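Local coordinates for penicillin-binding 1 transmembrane protein MrcA (Nitrosomonas europaea ATCC 19718, PDB 3D0F) that probably polymerises and cross-links peptidoglycan as a bifunctional glycosyltransferase and transpeptidase, represented here by its OB-like domain, at residues A[12-15]-A[21-24]; A[59-64]-A[90-95]; A[42-47]-A[82-87]; A[34-39]-A[101-106]. All blocks are in the same frame, centred on the assembly; numbering follows the deposited sequence. Where two conformers were deposited one is given.

Contact 1 of 4, residues A[12-15]-A[21-24]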
loop_
_atom_site.group_PDB
_atom_site.type_symbol
_atom_site.label_atom_id
_atom_site.label_comp_id
_atom_site.label_asym_id
_atom_site.label_seq_id
_atom_site.Cartn_x
_atom_site.Cartn_y
_atom_site.Cartn_z
ATOM N N LYS A 12 1.665 13.994 -17.136
ATOM C CA LYS A 12 1.898 14.013 -18.582
ATOM C C LYS A 12 2.552 12.687 -18.984
ATOM O O LYS A 12 3.677 12.393 -18.579
ATOM C CB LYS A 12 2.801 15.179 -18.939
ATOM C CG LYS A 12 2.951 15.357 -20.426
ATOM C CD LYS A 12 3.957 16.435 -20.711
ATOM C CE LYS A 12 3.403 17.838 -20.561
ATOM N NZ LYS A 12 4.133 18.765 -21.488
ATOM N N LEU A 13 1.860 11.861 -19.758
ATOM C CA LEU A 13 2.344 10.540 -20.043
ATOM C C LEU A 13 3.414 10.577 -21.152
ATOM O O LEU A 13 3.418 11.498 -21.987
ATOM C CB LEU A 13 1.240 9.620 -20.545
ATOM C CG LEU A 13 0.105 9.255 -19.607
ATOM C CD1 LEU A 13 -0.971 8.543 -20.456
ATOM C CD2 LEU A 13 0.591 8.398 -18.469
ATOM N N PRO A 14 4.277 9.567 -21.142
ATOM C CA PRO A 14 5.122 9.324 -22.340
ATOM C C PRO A 14 4.268 8.709 -23.474
ATOM O O PRO A 14 3.197 8.160 -23.196
ATOM C CB PRO A 14 6.122 8.286 -21.825
ATOM C CG PRO A 14 5.360 7.524 -20.766
ATOM C CD PRO A 14 4.547 8.584 -20.087
ATOM N N LYS A 15 4.784 8.721 -24.727
ATOM C CA LYS A 15 4.159 7.967 -25.856
ATOM C C LYS A 15 4.062 6.475 -25.588
ATOM O O LYS A 15 3.034 5.833 -25.859
ATOM C CB LYS A 15 5.021 8.085 -27.108
ATOM C CG LYS A 15 4.520 8.978 -28.201
ATOM C CD LYS A 15 5.289 8.765 -29.477
ATOM C CE LYS A 15 4.712 7.687 -30.390
ATOM N NZ LYS A 15 5.283 7.847 -31.785
ATOM N N GLU A 21 10.123 2.812 -16.766
ATOM C CA GLU A 21 11.013 3.855 -16.212
ATOM C C GLU A 21 10.413 5.257 -16.357
ATOM O O GLU A 21 10.413 6.041 -15.404
ATOM C CB GLU A 21 12.363 3.811 -16.924
ATOM C CG GLU A 21 13.404 4.811 -16.427
ATOM C CD GLU A 21 14.777 4.605 -17.069
ATOM O OE1 GLU A 21 14.974 5.070 -18.225
ATOM O OE2 GLU A 21 15.645 3.984 -16.412
ATOM N N ALA A 22 9.927 5.572 -17.544
ATOM C CA ALA A 22 9.300 6.853 -17.805
ATOM C C ALA A 22 8.046 7.054 -16.944
ATOM O O ALA A 22 7.828 8.158 -16.421
ATOM C CB ALA A 22 8.914 6.951 -19.259
ATOM N N LEU A 23 7.233 6.001 -16.829
ATOM C CA LEU A 23 6.024 6.056 -16.027
ATOM C C LEU A 23 6.362 6.229 -14.558
ATOM O O LEU A 23 5.714 7.014 -13.858
ATOM C CB LEU A 23 5.122 4.813 -16.224
ATOM C CG LEU A 23 4.574 4.726 -17.651
ATOM C CD1 LEU A 23 3.994 3.361 -17.915
ATOM C CD2 LEU A 23 3.525 5.848 -17.915
ATOM N N GLN A 24 7.366 5.510 -14.042
ATOM C CA GLN A 24 7.799 5.707 -12.646
ATOM C C GLN A 24 8.287 7.129 -12.442
ATOM O O GLN A 24 8.048 7.768 -11.414
ATOM C CB GLN A 24 8.969 4.771 -12.280
ATOM C CG GLN A 24 8.580 3.325 -12.076
ATOM C CD GLN A 24 7.649 3.049 -10.881
ATOM O OE1 GLN A 24 7.400 3.905 -9.990
ATOM N NE2 GLN A 24 7.151 1.821 -10.845
#
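Pro-14 lies against Ala-22 and Leu-23 on one side of helix 20-26. All contacts across the two segments are apolar. The proline ring points at the helix and buries the most surface of any residue here. Its CG is 3.9 Å from Ala-22 CB, and its CB is almost as near to the same methyl. The other end of the ring meets Leu-23. Pro-14 CD is 3.6 Å from Leu-23 CD2, the closest approach of the contact. The ring and the leucine side chain run at about a right angle, and a single methyl branch, CD2, does the touching. In Leu-23, CG is anti to the carbonyl carbon (chi1 -65°), which directs the side chain toward the loop, where CD2 meets the CD and CG atoms of the ring. The same methyl also meets Leu-13 CD2 at 3.9 Å, so Leu-23 CD2 is shared by two residues of the loop. Leu-23 also packs on Phe-52 of the second subunit.

The segments belong to an extended N-terminal arm. Residues 12-15 form the loop after strand 9-10, and residues 21-24 are part of the short helix. The centre of the contact is about 25 Å from the centre of the chain, well away from the five-stranded sheet of its own chain.

Polar interactions lie around the apolar patch. Asp-19 OD1 accepts a hydrogen bond from the backbone N of Ala-22, early in the helix. Gln-24 NE2 donates to the backbone O of Lys-54 of the second subunit.

Contact 2 of 4, residues A[59-64]-A[90-95]. With PO4 (phosphate ion), chain C.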
loop_
_atom_site.group_PDB
_atom_site.type_symbol
_atom_site.label_atom_id
_atom_site.label_comp_id
_atom_site.label_asym_id
_atom_site.label_seq_id
_atom_site.Cartn_x
_atom_site.Cartn_y
_atom_site.Cartn_z
ATOM N N ILE A 59 1.815 -12.516 9.001
ATOM C CA ILE A 59 2.959 -12.785 8.110
ATOM C C ILE A 59 4.182 -13.175 8.947
ATOM O O ILE A 59 4.257 -12.852 10.123
ATOM C CB ILE A 59 3.323 -11.561 7.206
ATOM C CG1 ILE A 59 3.647 -10.299 8.022
ATOM C CG2 ILE A 59 2.164 -11.252 6.212
ATOM C CD1 ILE A 59 4.168 -9.107 7.196
ATOM N N ARG A 60 5.084 -13.911 8.303
ATOM C CA ARG A 60 6.340 -14.320 8.906
ATOM C C ARG A 60 7.491 -13.779 8.058
ATOM O O ARG A 60 7.596 -14.136 6.863
ATOM C CB ARG A 60 6.410 -15.851 9.011
ATOM C CG ARG A 60 7.433 -16.379 9.971
ATOM C CD ARG A 60 7.129 -17.894 10.266
ATOM N NE ARG A 60 7.968 -18.437 11.303
ATOM C CZ ARG A 60 9.144 -19.009 11.110
ATOM N NH1 ARG A 60 9.683 -19.132 9.883
ATOM N NH2 ARG A 60 9.809 -19.453 12.169
ATOM N N ILE A 61 8.372 -12.995 8.676
ATOM C CA ILE A 61 9.518 -12.337 7.993
ATOM C C ILE A 61 10.768 -13.061 8.464
ATOM O O ILE A 61 10.973 -13.211 9.669
ATOM C CB ILE A 61 9.600 -10.834 8.287
ATOM C CG1 ILE A 61 8.247 -10.178 7.929
ATOM C CG2 ILE A 61 10.760 -10.148 7.496
ATOM C CD1 ILE A 61 7.813 -9.090 8.905
ATOM N N THR A 62 11.602 -13.464 7.497
ATOM C CA THR A 62 12.799 -14.265 7.758
ATOM C C THR A 62 13.893 -13.872 6.758
ATOM O O THR A 62 13.634 -13.112 5.842
ATOM C CB THR A 62 12.548 -15.789 7.589
ATOM O OG1 THR A 62 12.208 -16.085 6.213
ATOM C CG2 THR A 62 11.402 -16.237 8.524
ATOM N N GLY A 63 15.075 -14.441 6.901
ATOM C CA GLY A 63 16.153 -14.297 5.896
ATOM C C GLY A 63 16.383 -12.845 5.455
ATOM O O GLY A 63 16.583 -11.942 6.270
ATOM N N ASP A 64 16.353 -12.652 4.153
ATOM C CA ASP A 64 16.646 -11.327 3.560
ATOM C C ASP A 64 15.716 -10.246 4.111
ATOM O O ASP A 64 16.134 -9.090 4.288
ATOM C CB ASP A 64 16.510 -11.381 2.056
ATOM C CG ASP A 64 17.570 -12.208 1.381
ATOM O OD1 ASP A 64 18.575 -12.632 2.012
ATOM O OD2 ASP A 64 17.390 -12.401 0.136
ATOM N N ILE A 90 5.574 -1.827 13.189
ATOM C CA ILE A 90 6.551 -1.823 12.085
ATOM C C ILE A 90 5.875 -1.578 10.780
ATOM O O ILE A 90 4.644 -1.556 10.684
ATOM C CB ILE A 90 7.365 -3.151 12.047
ATOM C CG1 ILE A 90 6.455 -4.370 11.890
ATOM C CG2 ILE A 90 8.219 -3.253 13.381
ATOM C CD1 ILE A 90 7.161 -5.646 11.525
ATOM N N ARG A 91 6.683 -1.421 9.755
ATOM C CA ARG A 91 6.180 -1.326 8.397
ATOM C C ARG A 91 6.802 -2.460 7.610
ATOM O O ARG A 91 7.985 -2.777 7.766
ATOM C CB ARG A 91 6.561 0.021 7.762
ATOM C CG ARG A 91 6.060 1.223 8.580
ATOM C CD ARG A 91 4.556 1.493 8.454
ATOM N NE ARG A 91 4.200 2.494 9.448
ATOM C CZ ARG A 91 2.997 3.054 9.577
ATOM N NH1 ARG A 91 2.028 2.763 8.734
ATOM N NH2 ARG A 91 2.802 3.929 10.573
ATOM N N VAL A 92 6.002 -3.008 6.724
ATOM C CA VAL A 92 6.417 -4.149 5.898
ATOM C C VAL A 92 6.054 -3.971 4.439
ATOM O O VAL A 92 5.073 -3.278 4.110
ATOM C CB VAL A 92 5.787 -5.451 6.442
ATOM C CG1 VAL A 92 6.272 -5.691 7.853
ATOM C CG2 VAL A 92 4.266 -5.353 6.450
ATOM N N LYS A 93 6.820 -4.639 3.581
ATOM C CA LYS A 93 6.527 -4.621 2.155
ATOM C C LYS A 93 6.808 -6.025 1.584
ATOM O O LYS A 93 7.837 -6.618 1.913
ATOM C CB LYS A 93 7.430 -3.589 1.496
ATOM C CG LYS A 93 7.177 -3.319 0.015
ATOM C CD LYS A 93 8.106 -2.236 -0.493
ATOM C CE LYS A 93 8.070 -2.052 -1.985
ATOM N NZ LYS A 93 6.800 -2.253 -2.649
ATOM N N LYS A 94 6.005 -6.419 0.608
ATOM C CA LYS A 94 6.137 -7.716 -0.035
ATOM C C LYS A 94 7.041 -7.546 -1.258
ATOM O O LYS A 94 6.774 -6.681 -2.120
ATOM C CB LYS A 94 4.761 -8.242 -0.412
ATOM C CG LYS A 94 4.763 -9.705 -0.832
ATOM C CD LYS A 94 3.367 -10.145 -1.209
ATOM C CE LYS A 94 3.219 -11.638 -1.264
ATOM N NZ LYS A 94 1.897 -11.963 -1.845
ATOM N N THR A 95 8.104 -8.329 -1.352
ATOM C CA THR A 95 8.978 -8.243 -2.498
ATOM C C THR A 95 8.354 -8.915 -3.729
ATOM O O THR A 95 7.365 -9.653 -3.635
ATOM C CB THR A 95 10.301 -8.895 -2.237
ATOM O OG1 THR A 95 10.076 -10.322 -2.194
ATOM C CG2 THR A 95 10.951 -8.384 -0.917
HETATM P P PO4 C . -0.598 5.477 9.816
HETATM O O1 PO4 C . 0.421 5.549 10.916
HETATM O O2 PO4 C . -1.944 5.769 10.436
HETATM O O3 PO4 C . -0.270 6.517 8.760
HETATM O O4 PO4 C . -0.653 4.127 9.146
#
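Strand residues 59-61 and 90-94 cross at 90° with their axes 10.0 Å apart, and Ile-61 faces Val-92. No backbone hydrogen bond joins them, and the gap is filled by side chains. Ile-59 and Val-92 meet tip to tip. Ile-59 CD1 is 3.8 Å from Val-92 CG2. The CG1 branch of Ile-59 sits between the backbone N and the carbonyl carbon (chi1 58°), and from there it carries CD1 to the valine. Ile-61 comes in at a slant, with its CD1 3.9 Å from Val-92 CG1. CG2 of Val-92 meets Ile-59, while CG1 lies near both isoleucines. Ile-61 CD1 also approaches Ile-90 CD1, more loosely, at 4.4 Å. All four residues are buried.

Arg-91 points to the other side of its strand. There its guanidinium holds a phosphate ion, probably from the crystallisation liquor, edge-on with two N-H groups. Arg-91 NH1 donates to phosphate O4 at 3.0 Å, almost straight at 176°. Arg-91 NH2 donates to phosphate O1 at 2.9 Å. NH2 also makes a salt bridge to Glu-8 of the second subunit.

The buried, orthogonal packing is consistent with the interior of an OB-like barrel. Strand 58-61 pairs with 48-53, and strand 88-94 lies between 37-45 and 100-103. Ile-59 touches Trp-100 and Ile-61 touches Ile-102, so the two outermost strands of the sheet approach each other here.

Contact 3 of 4, residues A[42-47]-A[82-87]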
loop_
_atom_site.group_PDB
_atom_site.type_symbol
_atom_site.label_atom_id
_atom_site.label_comp_id
_atom_site.label_asym_id
_atom_site.label_seq_id
_atom_site.Cartn_x
_atom_site.Cartn_y
_atom_site.Cartn_z
ATOM N N LEU A 42 3.967 -9.772 16.703
ATOM C CA LEU A 42 3.472 -10.766 17.662
ATOM C C LEU A 42 4.599 -11.548 18.344
ATOM O O LEU A 42 4.475 -11.929 19.497
ATOM C CB LEU A 42 2.535 -11.762 16.950
ATOM C CG LEU A 42 1.385 -11.079 16.206
ATOM C CD1 LEU A 42 0.488 -12.147 15.562
ATOM C CD2 LEU A 42 0.570 -10.099 17.059
ATOM N N SER A 43 5.655 -11.885 17.608
ATOM C CA SER A 43 6.787 -12.550 18.126
ATOM C C SER A 43 8.018 -12.127 17.355
ATOM O O SER A 43 7.912 -11.789 16.187
ATOM C CB SER A 43 6.587 -14.046 18.044
ATOM O OG SER A 43 6.697 -14.507 16.729
ATOM N N ALA A 44 9.184 -12.191 18.002
ATOM C CA ALA A 44 10.436 -11.792 17.344
ATOM C C ALA A 44 11.624 -12.505 17.893
ATOM O O ALA A 44 11.807 -12.613 19.109
ATOM C CB ALA A 44 10.663 -10.317 17.452
ATOM N N THR A 45 12.397 -13.049 16.980
ATOM C CA THR A 45 13.732 -13.625 17.226
ATOM C C THR A 45 14.666 -13.150 16.102
ATOM O O THR A 45 14.200 -12.645 15.075
ATOM C CB THR A 45 13.689 -15.158 17.224
ATOM O OG1 THR A 45 13.507 -15.626 15.881
ATOM C CG2 THR A 45 12.556 -15.701 18.139
ATOM N N PRO A 46 15.984 -13.400 16.214
ATOM C CA PRO A 46 16.845 -13.014 15.097
ATOM C C PRO A 46 16.537 -13.763 13.783
ATOM O O PRO A 46 16.953 -13.309 12.686
ATOM C CB PRO A 46 18.253 -13.380 15.613
ATOM C CG PRO A 46 18.141 -13.313 17.041
ATOM C CD PRO A 46 16.779 -13.887 17.353
ATOM N N GLY A 47 15.862 -14.897 13.893
ATOM C CA GLY A 47 15.533 -15.733 12.722
ATOM C C GLY A 47 14.138 -15.548 12.157
ATOM O O GLY A 47 13.891 -15.972 11.051
ATOM N N LYS A 82 14.364 -0.445 22.674
ATOM C CA LYS A 82 13.955 0.034 21.364
ATOM C C LYS A 82 13.859 -1.103 20.351
ATOM O O LYS A 82 13.390 -0.905 19.239
ATOM C CB LYS A 82 14.935 1.084 20.836
ATOM C CG LYS A 82 14.835 2.381 21.614
ATOM C CD LYS A 82 15.866 3.398 21.125
ATOM C CE LYS A 82 15.865 4.639 22.022
ATOM N NZ LYS A 82 16.881 4.562 23.113
ATOM N N ARG A 83 14.340 -2.284 20.726
ATOM C CA ARG A 83 14.337 -3.435 19.829
ATOM C C ARG A 83 12.919 -3.845 19.428
ATOM O O ARG A 83 11.960 -3.541 20.125
ATOM C CB ARG A 83 15.060 -4.619 20.439
ATOM C CG ARG A 83 14.320 -5.274 21.520
ATOM C CD ARG A 83 15.135 -6.398 22.186
ATOM N NE ARG A 83 14.317 -6.873 23.282
ATOM C CZ ARG A 83 13.388 -7.840 23.223
ATOM N NH1 ARG A 83 13.106 -8.532 22.089
ATOM N NH2 ARG A 83 12.710 -8.110 24.333
ATOM N N ILE A 84 12.837 -4.549 18.325
ATOM C CA ILE A 84 11.596 -5.189 17.883
ATOM C C ILE A 84 11.217 -6.286 18.888
ATOM O O ILE A 84 12.053 -7.132 19.255
ATOM C CB ILE A 84 11.753 -5.747 16.488
ATOM C CG1 ILE A 84 11.888 -4.576 15.496
ATOM C CG2 ILE A 84 10.572 -6.665 16.109
ATOM C CD1 ILE A 84 12.489 -4.906 14.150
ATOM N N ARG A 85 9.963 -6.257 19.325
ATOM C CA ARG A 85 9.448 -7.112 20.425
ATOM C C ARG A 85 7.934 -7.165 20.256
ATOM O O ARG A 85 7.357 -6.334 19.547
ATOM C CB ARG A 85 9.810 -6.544 21.813
ATOM C CG ARG A 85 8.811 -5.496 22.437
ATOM C CD ARG A 85 9.073 -5.233 23.954
ATOM N NE ARG A 85 8.016 -4.415 24.575
ATOM C CZ ARG A 85 8.100 -3.111 24.831
ATOM N NH1 ARG A 85 9.229 -2.438 24.620
ATOM N NH2 ARG A 85 7.057 -2.483 25.374
ATOM N N PRO A 86 7.253 -8.112 20.928
ATOM C CA PRO A 86 5.800 -8.079 20.754
ATOM C C PRO A 86 5.131 -6.742 21.065
ATOM O O PRO A 86 5.363 -6.150 22.141
ATOM C CB PRO A 86 5.308 -9.190 21.679
ATOM C CG PRO A 86 6.451 -10.075 21.823
ATOM C CD PRO A 86 7.681 -9.239 21.763
ATOM N N GLY A 87 4.305 -6.291 20.140
ATOM C CA GLY A 87 3.639 -5.001 20.195
ATOM C C GLY A 87 4.287 -3.928 19.351
ATOM O O GLY A 87 3.694 -2.887 19.132
HETATM O O HOH W 1 10.875 -10.742 21.076
#
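Ala-44, Pro-86 and Leu-42 bury the most surface between the end of strand 37-45 and the loop that leads into strand 88-94. Ala-44 points its methyl at the loop. Its CB is 3.9 Å from Ile-84 CG2 and equally close to the backbone O of Ile-84. The CG2 branch of Ile-84 is anti to its backbone N, beside the carbonyl carbon, and this brings it up to the alanine. The Ile-84 side chain also packs on Ala-69, Phe-72 and Leu-73 of the same chain.

Pro-86 covers the backbone of Leu-42. Its CB and CG both sit over the carbonyl, and Pro-86 CG is 3.6 Å from Leu-42 O. Leu-42 takes part here through its main chain alone, because its side chain turns away and packs on Leu-23 of the second subunit. Pro-86 itself packs on Leu-13 of that subunit.

The strand is irregular at this point. Leu-42 and Ser-43 both face Glu-50 of the neighbouring strand 48-53, which makes a classic beta bulge where the chain turns a corner. Just beyond, Thr-45 OG1 accepts from Gly-47 N at 3.2 Å in an ST turn, within the tight hairpin to strand 48-53.

One water bridges the segments. It donates to Ala-44 O at 2.9 Å and accepts from Arg-83 NH1 at 3.3 Å, lying in the plane of the guanidinium at its edge. One face of this guanidinium has Arg-85 CB above it, toward the rim. The charged end of Arg-85 makes a cation-pi contact with Phe-10 of the second subunit.

Contact 4 of 4, residues A[34-39]-A[101-106]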
loop_
_atom_site.group_PDB
_atom_site.type_symbol
_atom_site.label_atom_id
_atom_site.label_comp_id
_atom_site.label_asym_id
_atom_site.label_seq_id
_atom_site.Cartn_x
_atom_site.Cartn_y
_atom_site.Cartn_z
ATOM N N ASP A 34 3.079 3.851 -0.926
ATOM C CA ASP A 34 2.255 2.736 -1.430
ATOM C C ASP A 34 2.984 1.392 -1.227
ATOM O O ASP A 34 4.188 1.281 -1.441
ATOM C CB ASP A 34 1.939 2.930 -2.911
ATOM C CG ASP A 34 0.806 3.949 -3.166
ATOM O OD1 ASP A 34 0.285 4.551 -2.203
ATOM O OD2 ASP A 34 0.498 4.089 -4.385
ATOM N N ASP A 35 2.204 0.412 -0.799
ATOM C CA ASP A 35 2.648 -0.969 -0.584
ATOM C C ASP A 35 3.516 -1.143 0.658
ATOM O O ASP A 35 3.984 -2.264 0.931
ATOM C CB ASP A 35 3.360 -1.527 -1.798
ATOM C CG ASP A 35 2.549 -1.358 -3.121
ATOM O OD1 ASP A 35 1.401 -1.852 -3.138
ATOM O OD2 ASP A 35 3.092 -0.760 -4.094
ATOM N N ILE A 36 3.735 -0.066 1.383
ATOM C CA ILE A 36 4.468 -0.084 2.664
ATOM C C ILE A 36 3.403 -0.074 3.732
ATOM O O ILE A 36 2.778 0.969 4.001
ATOM C CB ILE A 36 5.445 1.107 2.835
ATOM C CG1 ILE A 36 6.482 1.045 1.719
ATOM C CG2 ILE A 36 6.135 1.017 4.235
ATOM C CD1 ILE A 36 7.462 2.204 1.694
ATOM N N LEU A 37 3.197 -1.240 4.335
ATOM C CA LEU A 37 2.026 -1.519 5.156
ATOM C C LEU A 37 2.342 -1.583 6.634
ATOM O O LEU A 37 3.421 -1.960 7.029
ATOM C CB LEU A 37 1.430 -2.857 4.751
ATOM C CG LEU A 37 1.171 -3.044 3.270
ATOM C CD1 LEU A 37 0.477 -4.362 3.030
ATOM C CD2 LEU A 37 0.390 -1.845 2.667
ATOM N N ALA A 38 1.374 -1.206 7.449
ATOM C CA ALA A 38 1.525 -1.282 8.905
ATOM C C ALA A 38 1.369 -2.725 9.357
ATOM O O ALA A 38 0.540 -3.499 8.863
ATOM C CB ALA A 38 0.483 -0.373 9.642
ATOM N N ALA A 39 2.135 -3.097 10.389
ATOM C CA ALA A 39 1.945 -4.386 11.006
ATOM C C ALA A 39 2.365 -4.280 12.475
ATOM O O ALA A 39 3.224 -3.484 12.830
ATOM C CB ALA A 39 2.733 -5.502 10.314
ATOM N N GLN A 101 9.309 -8.099 3.838
ATOM C CA GLN A 101 10.471 -7.484 4.437
ATOM C C GLN A 101 10.064 -6.356 5.369
ATOM O O GLN A 101 9.064 -5.661 5.125
ATOM C CB GLN A 101 11.387 -6.949 3.324
ATOM C CG GLN A 101 10.723 -5.843 2.523
ATOM C CD GLN A 101 11.396 -5.458 1.227
ATOM O OE1 GLN A 101 10.720 -4.923 0.337
ATOM N NE2 GLN A 101 12.697 -5.672 1.121
ATOM N N ILE A 102 10.845 -6.157 6.432
ATOM C CA ILE A 102 10.674 -5.025 7.350
ATOM C C ILE A 102 11.402 -3.824 6.749
ATOM O O ILE A 102 12.626 -3.850 6.465
ATOM C CB ILE A 102 11.213 -5.319 8.729
ATOM C CG1 ILE A 102 10.502 -6.522 9.362
ATOM C CG2 ILE A 102 11.120 -4.041 9.568
ATOM C CD1 ILE A 102 10.993 -6.917 10.760
ATOM N N VAL A 103 10.608 -2.793 6.521
ATOM C CA VAL A 103 11.080 -1.545 5.931
ATOM C C VAL A 103 10.658 -0.341 6.802
ATOM O O VAL A 103 10.231 -0.495 7.925
ATOM C CB VAL A 103 10.501 -1.406 4.509
ATOM C CG1 VAL A 103 11.002 -2.545 3.629
ATOM C CG2 VAL A 103 8.969 -1.335 4.499
ATOM N N GLN A 104 10.768 0.864 6.261
ATOM C CA GLN A 104 10.274 2.029 7.013
ATOM C C GLN A 104 9.729 3.056 6.049
ATOM O O GLN A 104 10.047 3.002 4.864
ATOM C CB GLN A 104 11.342 2.582 7.907
ATOM C CG GLN A 104 12.545 3.128 7.197
ATOM C CD GLN A 104 13.689 3.441 8.120
ATOM O OE1 GLN A 104 13.573 3.418 9.349
ATOM N NE2 GLN A 104 14.842 3.730 7.520
ATOM N N LEU A 105 8.849 3.918 6.536
ATOM C CA LEU A 105 8.212 4.912 5.674
ATOM C C LEU A 105 9.280 5.895 5.224
ATOM O O LEU A 105 10.198 6.203 5.989
ATOM C CB LEU A 105 7.053 5.618 6.395
ATOM C CG LEU A 105 5.790 4.760 6.558
ATOM C CD1 LEU A 105 4.828 5.378 7.546
ATOM C CD2 LEU A 105 5.131 4.419 5.224
ATOM N N PRO A 106 9.166 6.403 3.973
ATOM C CA PRO A 106 10.205 7.327 3.482
ATOM C C PRO A 106 10.203 8.617 4.306
ATOM O O PRO A 106 9.140 9.070 4.740
ATOM C CB PRO A 106 9.783 7.607 2.036
ATOM C CG PRO A 106 8.311 7.239 1.960
ATOM C CD PRO A 106 8.093 6.169 2.982
ATOM O OXT PRO A 106 11.253 9.200 4.612
#
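Gln-104 meets Ile-36 through its backbone O, while both ends of its side-chain amide are bonded to the second subunit. OE1 accepts from the backbone N of Arg-5 there, and NE2 donates to the backbone O of Ala-3. These bonds fix which way round the amide lies. Across the two segments themselves the contact is apolar and centres on Ile-36.

Ile-36 points at the C-terminal segment and presents two branches. CG2, anti to the backbone N, does most of the work. It is 3.7 Å from Val-103 CG2 and also 3.7 Å from Leu-105 CD2. The side chain crosses that of Val-103 at a slant. The Leu-105 side chain runs alongside Ile-36, pointing the other way, so that CD2 also reaches Ile-36 CB at 4.1 Å. The other branch ends at CD1, which meets Pro-106 CD at 4.2 Å. Ile-36 CD1 has Gln-104 O at the same distance.

The residues on either side of Ile-36 reach the second subunit: Asp-34 OD2 bonds Ala-38 N of that subunit, and the reverse bond is made as well.

Strands 37-45 and 100-103 flank strand 88-94 in the antiparallel sheet. The contact bridges over this middle strand, packing the C-terminal end of the chain against the start of strand 37-45 in an antiparallel sheet of OB-like type.

Contacts 2, 3 and 4 all reach the five-stranded antiparallel sheet of the OB-like domain. Contact 1 stands apart on the N-terminal arm, its centre about 25 Å from that of contact 4 and about 41 Å from that of contact 3. It closes before the others open. Contacts 2 and 3 are both nested in the loop closed by contact 4, and their segments alternate along the chain. The centres of contacts 2 and 4 are about 9 Å apart, and strand 88-94 bonds to both segments of contact 4. Contacts 3 and 4 share strand 37-45. All four contacts also reach the second subunit, so the arm and the sheet both take part in the dimer.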